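Local atomic coordinates of glycosyl hydrolase family 10 (Prevotella bryantii, PDB entry 4MGQ), a protein that probably hydrolyses internal beta-1,4-xylosidic linkages of xylan as a multidomain enzyme, of which this chain is a calcium-binding carbohydrate-binding module. Residues N13-V18 / T153-D158; I21-P26 / G107-D112; R33-N38 / H147-K152; L53-S58 / I113-V118. All coordinates share one frame; numbering follows the deposited sequence.

Contact 1: N13-V18 / T153-D158. With CA (calcium ion), chain B.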
loop_
_atom_site.group_PDB
_atom_site.type_symbol
_atom_site.label_atom_id
_atom_site.label_comp_id
_atom_site.label_asym_id
_atom_site.label_seq_id
_atom_site.Cartn_x
_atom_site.Cartn_y
_atom_site.Cartn_z
ATOM N N ASN A 13 -14.211 9.513 15.163
ATOM C CA ASN A 13 -13.199 10.344 15.789
ATOM C C ASN A 13 -12.353 9.582 16.805
ATOM O O ASN A 13 -11.495 10.169 17.465
ATOM C CB ASN A 13 -13.858 11.575 16.422
ATOM C CG ASN A 13 -14.531 12.455 15.385
ATOM O OD1 ASN A 13 -14.096 12.512 14.235
ATOM N ND2 ASN A 13 -15.616 13.112 15.771
ATOM N N ALA A 14 -12.574 8.272 16.909
ATOM C CA ALA A 14 -11.618 7.404 17.585
ATOM C C ALA A 14 -10.331 7.424 16.768
ATOM O O ALA A 14 -10.378 7.604 15.557
ATOM C CB ALA A 14 -12.148 5.987 17.719
ATOM N N THR A 15 -9.195 7.261 17.430
ATOM C CA THR A 15 -7.918 7.327 16.727
ATOM C C THR A 15 -7.829 6.234 15.677
ATOM O O THR A 15 -8.048 5.050 15.976
ATOM C CB THR A 15 -6.744 7.203 17.694
ATOM O OG1 THR A 15 -6.893 8.181 18.733
ATOM C CG2 THR A 15 -5.417 7.440 16.955
ATOM N N LYS A 16 -7.534 6.644 14.445
ATOM C CA LYS A 16 -7.282 5.728 13.344
ATOM C C LYS A 16 -5.779 5.552 13.214
ATOM O O LYS A 16 -5.029 6.473 13.526
ATOM C CB LYS A 16 -7.852 6.262 12.034
ATOM C CG LYS A 16 -9.356 6.500 12.014
ATOM C CD LYS A 16 -9.736 7.202 10.711
ATOM C CE LYS A 16 -11.229 7.071 10.411
ATOM N NZ LYS A 16 -12.076 8.061 11.137
ATOM N N HIS A 17 -5.337 4.386 12.764
ATOM C CA HIS A 17 -3.900 4.165 12.573
ATOM C C HIS A 17 -3.605 3.843 11.122
ATOM O O HIS A 17 -4.421 3.231 10.425
ATOM C CB HIS A 17 -3.397 3.066 13.506
ATOM C CG HIS A 17 -3.622 3.389 14.950
ATOM N ND1 HIS A 17 -4.784 3.050 15.611
ATOM C CD2 HIS A 17 -2.871 4.083 15.837
ATOM C CE1 HIS A 17 -4.724 3.493 16.856
ATOM N NE2 HIS A 17 -3.577 4.129 17.017
ATOM N N VAL A 18 -2.442 4.295 10.660
ATOM C CA VAL A 18 -2.096 4.194 9.251
ATOM C C VAL A 18 -0.637 3.763 9.110
ATOM O O VAL A 18 0.146 3.882 10.048
ATOM C CB VAL A 18 -2.317 5.539 8.513
ATOM C CG1 VAL A 18 -3.736 6.087 8.777
ATOM C CG2 VAL A 18 -1.286 6.566 8.957
ATOM N N THR A 153 3.652 2.263 11.993
ATOM C CA THR A 153 2.238 2.619 11.999
ATOM C C THR A 153 2.071 3.761 12.986
ATOM O O THR A 153 2.712 3.776 14.043
ATOM C CB THR A 153 1.299 1.442 12.377
ATOM O OG1 THR A 153 1.645 0.927 13.673
ATOM C CG2 THR A 153 1.371 0.324 11.335
ATOM N N VAL A 154 1.239 4.733 12.633
ATOM C CA VAL A 154 1.067 5.920 13.458
ATOM C C VAL A 154 -0.385 6.337 13.459
ATOM O O VAL A 154 -1.159 5.914 12.600
ATOM C CB VAL A 154 1.904 7.120 12.962
ATOM C CG1 VAL A 154 3.386 6.770 12.910
ATOM C CG2 VAL A 154 1.407 7.587 11.603
ATOM N N ALA A 155 -0.739 7.189 14.414
ATOM C CA ALA A 155 -2.054 7.807 14.414
ATOM C C ALA A 155 -2.223 8.619 13.150
ATOM O O ALA A 155 -1.292 9.304 12.726
ATOM C CB ALA A 155 -2.237 8.686 15.641
ATOM N N ASP A 156 -3.401 8.525 12.540
ATOM C CA ASP A 156 -3.745 9.316 11.352
ATOM C C ASP A 156 -3.405 10.794 11.605
ATOM O O ASP A 156 -3.897 11.394 12.560
ATOM C CB ASP A 156 -5.238 9.119 11.030
ATOM C CG ASP A 156 -5.695 9.835 9.761
ATOM O OD1 ASP A 156 -5.115 10.871 9.364
ATOM O OD2 ASP A 156 -6.689 9.369 9.153
ATOM N N PRO A 157 -2.555 11.384 10.753
ATOM C CA PRO A 157 -2.063 12.743 11.004
ATOM C C PRO A 157 -3.132 13.821 10.922
ATOM O O PRO A 157 -2.972 14.876 11.550
ATOM C CB PRO A 157 -1.018 12.944 9.892
ATOM C CG PRO A 157 -1.413 11.980 8.823
ATOM C CD PRO A 157 -1.917 10.782 9.569
ATOM N N ASP A 158 -4.205 13.568 10.180
ATOM C CA ASP A 158 -5.193 14.610 9.927
ATOM C C ASP A 158 -6.401 14.504 10.847
ATOM O O ASP A 158 -7.426 15.145 10.617
ATOM C CB ASP A 158 -5.625 14.589 8.462
ATOM C CG ASP A 158 -4.556 15.155 7.537
ATOM O OD1 ASP A 158 -3.602 15.797 8.045
ATOM O OD2 ASP A 158 -4.670 14.970 6.305
HETATM CA CA CA B . -6.343 2.115 9.686
HETATM O O HOH W 1 -8.240 0.935 8.763
HETATM O O HOH W 2 -8.203 3.567 10.301
#
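Val18 and Val154 meet on the same face of the sheet, their side chains slanting across one another so that CG2 of Val18 comes within 3.9 Å of CG2 of Val154. In each valine CG1 lies anti to the carbonyl carbon (chi1 -52° in Val18, -58° in Val154), which leaves CG2, between the backbone N and the carbonyl carbon, to make the contact. Their backbones form a hydrogen-bonded antiparallel pair, Val18 N to Val154 O at 2.8 Å and Val154 N to Val18 O at 2.9 Å. Strand 151-155 thereby joins strand 17-24 as the outermost strand of one sheet of the beta-sandwich, the jelly-roll type of fold expected of this family of carbohydrate-binding modules. Beyond the paired residues, Asp156 N donates to Lys16 O (2.8 Å), and the side chains of Lys16 and Asp156 run alongside each other in the same direction, CB to CB 4.0 Å. The lysine end leads away, and the carboxylate has other partners: OD1 accepts from Trp86 NE1 and from Asp158 N, the latter an Asx turn, while OD2 pairs with Arg54. His17 and Ala155 form the adjoining non-hydrogen-bonded pair, their side chains diverging, and His17 O binds the calcium ion at 2.3 Å, in a site that Asp116, Thr133, Glu135 and two waters complete.

Contact 2: I21-P26 / G107-D112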
loop_
_atom_site.group_PDB
_atom_site.type_symbol
_atom_site.label_atom_id
_atom_site.label_comp_id
_atom_site.label_asym_id
_atom_site.label_seq_id
_atom_site.Cartn_x
_atom_site.Cartn_y
_atom_site.Cartn_z
ATOM N N ILE A 21 5.630 6.108 6.270
ATOM C CA ILE A 21 7.048 6.060 5.934
ATOM C C ILE A 21 7.600 7.468 5.830
ATOM O O ILE A 21 7.176 8.244 4.968
ATOM C CB ILE A 21 7.308 5.329 4.617
ATOM C CG1 ILE A 21 6.935 3.852 4.749
ATOM C CG2 ILE A 21 8.782 5.480 4.206
ATOM C CD1 ILE A 21 7.020 3.105 3.447
ATOM N N HIS A 22 8.533 7.799 6.710
ATOM C CA HIS A 22 9.320 9.001 6.499
ATOM C C HIS A 22 10.388 8.667 5.469
ATOM O O HIS A 22 11.325 7.924 5.751
ATOM C CB HIS A 22 9.966 9.519 7.772
ATOM C CG HIS A 22 10.826 10.718 7.528
ATOM N ND1 HIS A 22 10.323 11.890 7.011
ATOM C CD2 HIS A 22 12.161 10.905 7.656
ATOM C CE1 HIS A 22 11.303 12.766 6.872
ATOM N NE2 HIS A 22 12.429 12.192 7.256
ATOM N N MET A 23 10.231 9.203 4.268
ATOM C CA MET A 23 11.141 8.862 3.183
ATOM C C MET A 23 12.426 9.687 3.234
ATOM O O MET A 23 13.511 9.175 2.967
ATOM C CB MET A 23 10.440 9.050 1.839
ATOM C CG MET A 23 9.284 8.069 1.643
ATOM S SD MET A 23 8.408 8.233 0.087
ATOM C CE MET A 23 7.621 9.831 0.306
ATOM N N GLY A 24 12.300 10.963 3.574
ATOM C CA GLY A 24 13.449 11.858 3.533
ATOM C C GLY A 24 13.673 12.385 2.121
ATOM O O GLY A 24 12.742 12.463 1.338
ATOM N N GLU A 25 14.910 12.751 1.796
ATOM C CA GLU A 25 15.212 13.335 0.487
ATOM C C GLU A 25 15.113 12.321 -0.660
ATOM O O GLU A 25 15.368 11.128 -0.462
ATOM C CB GLU A 25 16.614 13.956 0.521
ATOM C CG GLU A 25 16.740 15.042 1.574
ATOM C CD GLU A 25 18.141 15.625 1.654
ATOM O OE1 GLU A 25 19.088 14.938 1.223
ATOM O OE2 GLU A 25 18.283 16.764 2.158
ATOM N N PRO A 26 14.745 12.793 -1.865
ATOM C CA PRO A 26 14.671 11.897 -3.024
ATOM C C PRO A 26 15.990 11.211 -3.314
ATOM O O PRO A 26 17.063 11.799 -3.126
ATOM C CB PRO A 26 14.287 12.831 -4.178
ATOM C CG PRO A 26 13.581 13.952 -3.522
ATOM C CD PRO A 26 14.243 14.142 -2.187
ATOM N N GLY A 107 11.534 5.500 -4.669
ATOM C CA GLY A 107 12.876 6.051 -4.685
ATOM C C GLY A 107 12.995 7.503 -5.094
ATOM O O GLY A 107 13.837 8.225 -4.559
ATOM N N THR A 108 12.180 7.933 -6.052
ATOM C CA THR A 108 12.278 9.308 -6.538
ATOM C C THR A 108 11.438 10.284 -5.699
ATOM O O THR A 108 11.446 11.493 -5.950
ATOM C CB THR A 108 11.858 9.404 -8.020
ATOM O OG1 THR A 108 10.460 9.130 -8.149
ATOM C CG2 THR A 108 12.649 8.411 -8.875
ATOM N N LEU A 109 10.722 9.765 -4.700
ATOM C CA LEU A 109 9.877 10.610 -3.862
ATOM C C LEU A 109 10.670 11.234 -2.721
ATOM O O LEU A 109 11.709 10.719 -2.319
ATOM C CB LEU A 109 8.703 9.805 -3.290
ATOM C CG LEU A 109 7.891 9.011 -4.311
ATOM C CD1 LEU A 109 6.742 8.301 -3.578
ATOM C CD2 LEU A 109 7.363 9.896 -5.444
ATOM N N GLY A 110 10.159 12.343 -2.202
ATOM C CA GLY A 110 10.722 12.967 -1.021
ATOM C C GLY A 110 9.642 13.245 0.008
ATOM O O GLY A 110 8.466 13.370 -0.334
ATOM N N GLY A 111 10.047 13.356 1.268
ATOM C CA GLY A 111 9.125 13.714 2.325
ATOM C C GLY A 111 8.481 12.503 2.984
ATOM O O GLY A 111 9.157 11.554 3.371
ATOM N N ASP A 112 7.166 12.563 3.116
ATOM C CA ASP A 112 6.408 11.603 3.916
ATOM C C ASP A 112 5.296 10.964 3.107
ATOM O O ASP A 112 4.712 11.597 2.232
ATOM C CB ASP A 112 5.795 12.300 5.139
ATOM C CG ASP A 112 6.826 12.673 6.188
ATOM O OD1 ASP A 112 7.758 11.895 6.422
ATOM O OD2 ASP A 112 6.695 13.759 6.780
#
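The tightest part of this contact gathers round Gly111 O, which is gripped by two successive amides: Met23 N at 2.7 Å and Gly24 N at 3.2 Å. Beside it, on the same face as the Asp112 side chain, His22 donates from ND1 to Asp112 OD1 over only 2.6 Å. That bond is nearly straight (165°). The carboxylate oxygen lies at the ring edge, in the imidazole plane, and is met on its syn side, whereas the planes of the two groups are turned well away from each other. CG of His22 stands anti to the backbone N (chi1 177°), which carries the ring forward along its own strand until Gly24 N lies over its centre. Met23 and Gly24 together face Gly111, a classic beta bulge, by which strands 17-24 and 111-121 shift register by one residue near their ends. Gly24 and Gly111, both members of the bulge, adopt positive phi values, and Gly111 N returns a bond to Gly24 O at 2.8 Å. Met23 packs inward: its SD touches Leu109 CB at 3.7 Å, and its bent end brings CE to 3.7 Å from Gly110 O. Beyond it the two chains run on as loops that stay close but touch more loosely, with Glu25 and Pro26 on the solvent side. Glu25 points away, and Pro26 rests its ring against the backbone, CD 3.9 Å from Gly110 CA, with a CA-H...O contact from Pro26 CA to Leu109 O (3.3 Å). Arg33 reaches in between the two loops, its guanidinium bonding both Glu25 O and Leu109 O.

Contact 3: R33-N38 / H147-K152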
loop_
_atom_site.group_PDB
_atom_site.type_symbol
_atom_site.label_atom_id
_atom_site.label_comp_id
_atom_site.label_asym_id
_atom_site.label_seq_id
_atom_site.Cartn_x
_atom_site.Cartn_y
_atom_site.Cartn_z
ATOM N N ARG A 33 14.363 3.003 -3.097
ATOM C CA ARG A 33 13.540 2.955 -1.899
ATOM C C ARG A 33 12.293 2.181 -2.268
ATOM O O ARG A 33 11.489 2.661 -3.060
ATOM C CB ARG A 33 13.188 4.361 -1.404
ATOM C CG ARG A 33 12.458 4.403 -0.059
ATOM C CD ARG A 33 11.888 5.796 0.225
ATOM N NE ARG A 33 12.931 6.787 0.507
ATOM C CZ ARG A 33 13.146 7.892 -0.207
ATOM N NH1 ARG A 33 12.416 8.161 -1.278
ATOM N NH2 ARG A 33 14.112 8.729 0.148
ATOM N N GLU A 34 12.156 0.967 -1.741
ATOM C CA GLU A 34 11.016 0.130 -2.099
ATOM C C GLU A 34 10.294 -0.403 -0.865
ATOM O O GLU A 34 10.904 -0.702 0.160
ATOM C CB GLU A 34 11.456 -1.038 -2.998
ATOM C CG GLU A 34 11.965 -0.592 -4.375
ATOM C CD GLU A 34 12.300 -1.740 -5.330
ATOM O OE1 GLU A 34 12.149 -2.916 -4.967
ATOM O OE2 GLU A 34 12.730 -1.454 -6.467
ATOM N N LEU A 35 8.978 -0.504 -1.009
ATOM C CA LEU A 35 8.083 -1.078 -0.019
ATOM C C LEU A 35 7.336 -2.247 -0.664
ATOM O O LEU A 35 6.811 -2.119 -1.772
ATOM C CB LEU A 35 7.102 -0.017 0.488
ATOM C CG LEU A 35 5.986 -0.484 1.417
ATOM C CD1 LEU A 35 6.553 -0.886 2.764
ATOM C CD2 LEU A 35 4.926 0.610 1.567
ATOM N N TYR A 36 7.282 -3.377 0.039
ATOM C CA TYR A 36 6.726 -4.607 -0.514
ATOM C C TYR A 36 5.544 -5.131 0.268
ATOM O O TYR A 36 5.543 -5.082 1.488
ATOM C CB TYR A 36 7.774 -5.704 -0.514
ATOM C CG TYR A 36 9.014 -5.408 -1.303
ATOM C CD1 TYR A 36 8.960 -4.693 -2.491
ATOM C CD2 TYR A 36 10.240 -5.844 -0.855
ATOM C CE1 TYR A 36 10.121 -4.435 -3.217
ATOM C CE2 TYR A 36 11.390 -5.590 -1.560
ATOM C CZ TYR A 36 11.327 -4.897 -2.740
ATOM O OH TYR A 36 12.497 -4.657 -3.425
ATOM N N VAL A 37 4.574 -5.685 -0.443
ATOM C CA VAL A 37 3.534 -6.491 0.200
ATOM C C VAL A 37 3.197 -7.651 -0.737
ATOM O O VAL A 37 3.228 -7.497 -1.962
ATOM C CB VAL A 37 2.287 -5.642 0.533
ATOM C CG1 VAL A 37 1.570 -5.204 -0.729
ATOM C CG2 VAL A 37 1.344 -6.414 1.470
ATOM N N ASN A 38 2.933 -8.826 -0.169
ATOM C CA ASN A 38 2.617 -9.999 -0.976
ATOM C C ASN A 38 1.143 -10.373 -0.859
ATOM O O ASN A 38 0.673 -10.621 0.250
ATOM C CB ASN A 38 3.470 -11.200 -0.548
ATOM C CG ASN A 38 4.903 -11.135 -1.066
ATOM O OD1 ASN A 38 5.439 -10.064 -1.330
ATOM N ND2 ASN A 38 5.521 -12.302 -1.229
ATOM N N HIS A 147 17.744 -0.904 2.428
ATOM C CA HIS A 147 17.063 0.378 2.302
ATOM C C HIS A 147 16.882 0.980 3.682
ATOM O O HIS A 147 16.229 0.392 4.542
ATOM C CB HIS A 147 15.717 0.224 1.600
ATOM C CG HIS A 147 15.838 -0.020 0.132
ATOM N ND1 HIS A 147 14.760 0.037 -0.723
ATOM C CD2 HIS A 147 16.914 -0.324 -0.632
ATOM C CE1 HIS A 147 15.168 -0.212 -1.956
ATOM N NE2 HIS A 147 16.470 -0.434 -1.925
ATOM N N GLU A 148 17.474 2.148 3.897
ATOM C CA GLU A 148 17.539 2.727 5.231
ATOM C C GLU A 148 16.368 3.668 5.499
ATOM O O GLU A 148 16.496 4.890 5.407
ATOM C CB GLU A 148 18.868 3.464 5.421
ATOM C CG GLU A 148 20.082 2.554 5.285
ATOM C CD GLU A 148 21.399 3.321 5.254
ATOM O OE1 GLU A 148 21.465 4.423 5.841
ATOM O OE2 GLU A 148 22.367 2.816 4.643
ATOM N N TYR A 149 15.219 3.081 5.813
ATOM C CA TYR A 149 14.068 3.842 6.275
ATOM C C TYR A 149 13.277 2.939 7.215
ATOM O O TYR A 149 13.543 1.739 7.274
ATOM C CB TYR A 149 13.216 4.328 5.102
ATOM C CG TYR A 149 12.401 3.273 4.370
ATOM C CD1 TYR A 149 11.115 2.948 4.798
ATOM C CD2 TYR A 149 12.892 2.634 3.239
ATOM C CE1 TYR A 149 10.347 2.004 4.133
ATOM C CE2 TYR A 149 12.121 1.677 2.554
ATOM C CZ TYR A 149 10.844 1.375 3.023
ATOM O OH TYR A 149 10.055 0.454 2.375
ATOM N N GLU A 150 12.323 3.508 7.945
ATOM C CA GLU A 150 11.512 2.726 8.871
ATOM C C GLU A 150 10.070 2.595 8.404
ATOM O O GLU A 150 9.450 3.580 8.030
ATOM C CB GLU A 150 11.500 3.364 10.254
ATOM C CG GLU A 150 12.841 3.806 10.783
ATOM C CD GLU A 150 12.671 4.670 12.017
ATOM O OE1 GLU A 150 13.238 5.786 12.052
ATOM O OE2 GLU A 150 11.948 4.233 12.941
ATOM N N ILE A 151 9.547 1.376 8.447
ATOM C CA ILE A 151 8.125 1.137 8.251
ATOM C C ILE A 151 7.446 1.224 9.612
ATOM O O ILE A 151 7.749 0.431 10.504
ATOM C CB ILE A 151 7.865 -0.233 7.621
ATOM C CG1 ILE A 151 8.615 -0.357 6.294
ATOM C CG2 ILE A 151 6.369 -0.472 7.444
ATOM C CD1 ILE A 151 8.596 -1.757 5.705
ATOM N N LYS A 152 6.555 2.198 9.775
ATOM C CA LYS A 152 5.883 2.429 11.056
ATOM C C LYS A 152 4.375 2.403 10.884
ATOM O O LYS A 152 3.880 2.509 9.770
ATOM C CB LYS A 152 6.284 3.779 11.657
ATOM C CG LYS A 152 7.771 3.949 11.943
ATOM C CD LYS A 152 8.044 5.283 12.628
ATOM C CE LYS A 152 7.312 5.392 13.965
ATOM N NZ LYS A 152 7.734 4.338 14.947
#
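Two side chains of 147-152 hold the backbone of Glu34 by hydrogen bonds, one at its amide and the other at its carbonyl. His147 ND1 accepts from Glu34 N at 2.9 Å, with the donor close to the imidazole plane and the N-H somewhat bent (149°). ND1 must therefore offer a lone pair here, so a proton on the neutral ring would probably sit on NE2. Tyr149 OH donates to Glu34 O at 2.6 Å, coming from above the carbonyl plane, 47° out of it, although Glu34 O lies near the plane of the phenol ring, at its edge.

Van der Waals contacts accompany these bonds. CB of Glu34 lies 3.9 Å from CE1 of His147, and the carboxylate plane stands almost perpendicular to the imidazole. CG of Arg33 approaches the Tyr149 ring obliquely, 3.8 Å from CD2. Leu35 crosses Tyr149 at about a right angle, its CB 3.5 Å from the hydroxyl oxygen. With CG anti to the backbone N (chi1 173°), the end of Leu35 comes nearer than its CB bond suggests, and its CD1 makes an apolar contact with CD1 of Ile151 at 3.7 Å.

The charged ends find partners beyond the two segments. The Arg33 guanidinium bonds Leu106 O, and Glu34 OE2 forms a salt bridge with Arg103 of strand 99-105.

Strand 34-37 belongs to one sheet and strand 151-155 to the other, so the buried tyrosine and histidine fasten the approach to the last strand onto the opposing sheet, a tie between the two layers of a beta-sandwich.

Contact 4: L53-S58 / I113-V118. With CA (calcium ion), chain B.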
loop_
_atom_site.group_PDB
_atom_site.type_symbol
_atom_site.label_atom_id
_atom_site.label_comp_id
_atom_site.label_asym_id
_atom_site.label_seq_id
_atom_site.Cartn_x
_atom_site.Cartn_y
_atom_site.Cartn_z
ATOM N N LEU A 53 -7.044 1.836 -1.765
ATOM C CA LEU A 53 -6.435 2.339 -0.540
ATOM C C LEU A 53 -6.773 3.811 -0.377
ATOM O O LEU A 53 -7.377 4.408 -1.271
ATOM C CB LEU A 53 -4.914 2.121 -0.570
ATOM C CG LEU A 53 -4.098 2.887 -1.621
ATOM C CD1 LEU A 53 -2.966 3.651 -0.933
ATOM C CD2 LEU A 53 -3.560 1.982 -2.715
ATOM N N ARG A 54 -6.428 4.389 0.769
ATOM C CA ARG A 54 -6.353 5.845 0.839
ATOM C C ARG A 54 -4.899 6.219 1.072
ATOM O O ARG A 54 -4.150 5.476 1.710
ATOM C CB ARG A 54 -7.268 6.440 1.922
ATOM C CG ARG A 54 -7.030 5.970 3.342
ATOM C CD ARG A 54 -7.977 6.698 4.326
ATOM N NE ARG A 54 -7.663 6.301 5.688
ATOM C CZ ARG A 54 -7.469 7.144 6.698
ATOM N NH1 ARG A 54 -7.607 8.452 6.514
ATOM N NH2 ARG A 54 -7.158 6.675 7.895
ATOM N N VAL A 55 -4.507 7.375 0.546
ATOM C CA VAL A 55 -3.112 7.776 0.591
ATOM C C VAL A 55 -3.012 9.280 0.835
ATOM O O VAL A 55 -3.911 10.038 0.457
ATOM C CB VAL A 55 -2.383 7.394 -0.719
ATOM C CG1 VAL A 55 -2.971 8.156 -1.910
ATOM C CG2 VAL A 55 -0.879 7.626 -0.586
ATOM N N LYS A 56 -1.923 9.690 1.469
ATOM C CA LYS A 56 -1.616 11.091 1.725
ATOM C C LYS A 56 -0.099 11.230 1.614
ATOM O O LYS A 56 0.639 10.365 2.076
ATOM C CB LYS A 56 -2.142 11.503 3.113
ATOM C CG LYS A 56 -1.732 12.888 3.619
ATOM C CD LYS A 56 -2.090 13.026 5.105
ATOM C CE LYS A 56 -1.478 14.277 5.724
ATOM N NZ LYS A 56 -2.145 15.517 5.213
ATOM N N THR A 57 0.373 12.291 0.970
ATOM C CA THR A 57 1.813 12.534 0.894
ATOM C C THR A 57 2.094 13.988 1.235
ATOM O O THR A 57 1.179 14.800 1.210
ATOM C CB THR A 57 2.397 12.219 -0.495
ATOM O OG1 THR A 57 1.538 12.747 -1.513
ATOM C CG2 THR A 57 2.561 10.699 -0.697
ATOM N N SER A 58 3.343 14.310 1.560
ATOM C CA SER A 58 3.683 15.690 1.916
ATOM C C SER A 58 3.872 16.534 0.657
ATOM O O SER A 58 3.961 17.758 0.729
ATOM C CB SER A 58 4.918 15.737 2.804
ATOM O OG SER A 58 5.999 15.033 2.218
ATOM N N ILE A 113 4.976 9.712 3.412
ATOM C CA ILE A 113 3.807 9.078 2.816
ATOM C C ILE A 113 3.056 8.319 3.908
ATOM O O ILE A 113 3.670 7.716 4.789
ATOM C CB ILE A 113 4.193 8.124 1.641
ATOM C CG1 ILE A 113 2.944 7.484 1.030
ATOM C CG2 ILE A 113 5.211 7.085 2.093
ATOM C CD1 ILE A 113 3.187 6.800 -0.314
ATOM N N TRP A 114 1.732 8.424 3.869
ATOM C CA TRP A 114 0.832 7.664 4.733
ATOM C C TRP A 114 -0.136 6.864 3.864
ATOM O O TRP A 114 -0.606 7.356 2.838
ATOM C CB TRP A 114 0.021 8.580 5.662
ATOM C CG TRP A 114 0.791 9.475 6.597
ATOM C CD1 TRP A 114 1.044 9.254 7.919
ATOM C CD2 TRP A 114 1.361 10.760 6.289
ATOM N NE1 TRP A 114 1.739 10.317 8.456
ATOM C CE2 TRP A 114 1.950 11.249 7.474
ATOM C CE3 TRP A 114 1.430 11.540 5.126
ATOM C CZ2 TRP A 114 2.609 12.478 7.531
ATOM C CZ3 TRP A 114 2.081 12.766 5.186
ATOM C CH2 TRP A 114 2.661 13.220 6.381
ATOM N N MET A 115 -0.436 5.632 4.264
ATOM C CA MET A 115 -1.398 4.810 3.532
ATOM C C MET A 115 -2.281 4.058 4.512
ATOM O O MET A 115 -1.853 3.740 5.619
ATOM C CB MET A 115 -0.695 3.818 2.591
ATOM C CG MET A 115 -0.127 4.478 1.345
ATOM S SD MET A 115 0.551 3.290 0.167
ATOM C CE MET A 115 2.046 2.854 1.026
ATOM N N ASP A 116 -3.509 3.767 4.095
ATOM C CA ASP A 116 -4.439 3.032 4.954
ATOM C C ASP A 116 -5.495 2.341 4.105
ATOM O O ASP A 116 -5.667 2.654 2.916
ATOM C CB ASP A 116 -5.101 3.985 5.969
ATOM C CG ASP A 116 -5.707 3.259 7.172
ATOM O OD1 ASP A 116 -5.383 2.067 7.410
ATOM O OD2 ASP A 116 -6.490 3.908 7.899
ATOM N N ASP A 117 -6.190 1.386 4.720
ATOM C CA ASP A 117 -7.321 0.717 4.088
ATOM C C ASP A 117 -6.930 0.092 2.750
ATOM O O ASP A 117 -7.640 0.198 1.749
ATOM C CB ASP A 117 -8.467 1.707 3.944
ATOM C CG ASP A 117 -8.877 2.298 5.283
ATOM O OD1 ASP A 117 -9.095 1.502 6.220
ATOM O OD2 ASP A 117 -8.950 3.542 5.413
ATOM N N VAL A 118 -5.778 -0.570 2.752
ATOM C CA VAL A 118 -5.248 -1.186 1.545
ATOM C C VAL A 118 -5.920 -2.529 1.284
ATOM O O VAL A 118 -5.902 -3.423 2.141
ATOM C CB VAL A 118 -3.734 -1.397 1.647
ATOM C CG1 VAL A 118 -3.179 -1.907 0.310
ATOM C CG2 VAL A 118 -3.040 -0.103 2.077
HETATM CA CA CA B . -6.343 2.115 9.686
HETATM O O HOH W 1 -8.240 0.935 8.763
HETATM O O HOH W 2 -8.203 3.567 10.301
#
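Strands 53-57 and 113-116 run antiparallel, their axes 4.7 Å apart at 169°, with Arg54-Asp116 and Lys56-Trp114 as hydrogen-bonded pairs. Arg54 and Asp116 lie side by side, and NH2 of Arg54 donates in the guanidinium plane to the anti lone pair of Asp116 OD2 (2.8 Å). That carboxylate also grips the calcium ion with both oxygens, OD1 and OD2 each at 2.5 Å, which makes the arginine a second-shell residue, well placed to orient this metal ligand. Arg54 NE makes a weaker, bent bond to Asp117 OD2 at 3.1 Å within a salt bridge, while Asp117 OD1 receives a hydrogen bond from water 1, itself bound to the metal. Further along this face the Lys56 chain runs alongside Trp114, past CE3 and CZ3, with CE over the face of the six-membered ring toward its rim, 4.2 Å from the centroid, a CH-pi contact. CG of Lys56 is anti to the backbone N (chi1 172°), laying the chain along the ring, and NZ passes on to Thr84 O and Asp158. The other face is largely apolar: Leu53 CD1 touches Met115 SD at 3.7 Å, and Val55 CG2 meets Met115 CG at 3.8 Å. In the sheet, strand 87-94 flanks 48-57 and strand 17-24 flanks 111-121. Val18 and Tyr20 pack on Trp114, Trp86 forms a cation-pi contact with Arg54, and Phe80 of the opposing sheet covers Leu53 and Val55.

From the N terminus, segment 13-18 enters contact 1, which closes the longest loop by pairing the first strand with the last; the other three contacts fall within its span. The same strand continues into contact 2, whose loop ends at 107-112 and crosses those of contacts 3 and 4. Contact 3 runs from 33-38 to 147-152 and encloses contact 4, the shortest closure, from 53-58 to 113-118. Contacts 1, 2 and 4 join neighbouring strands within one sheet, whereas contact 3 links that sheet to its partner. Contacts 1 and 4 share the calcium ion and two waters, Ser58 OG reaches Asp112 N between contacts 4 and 2, and Leu35 meets Met115 between contacts 3 and 4.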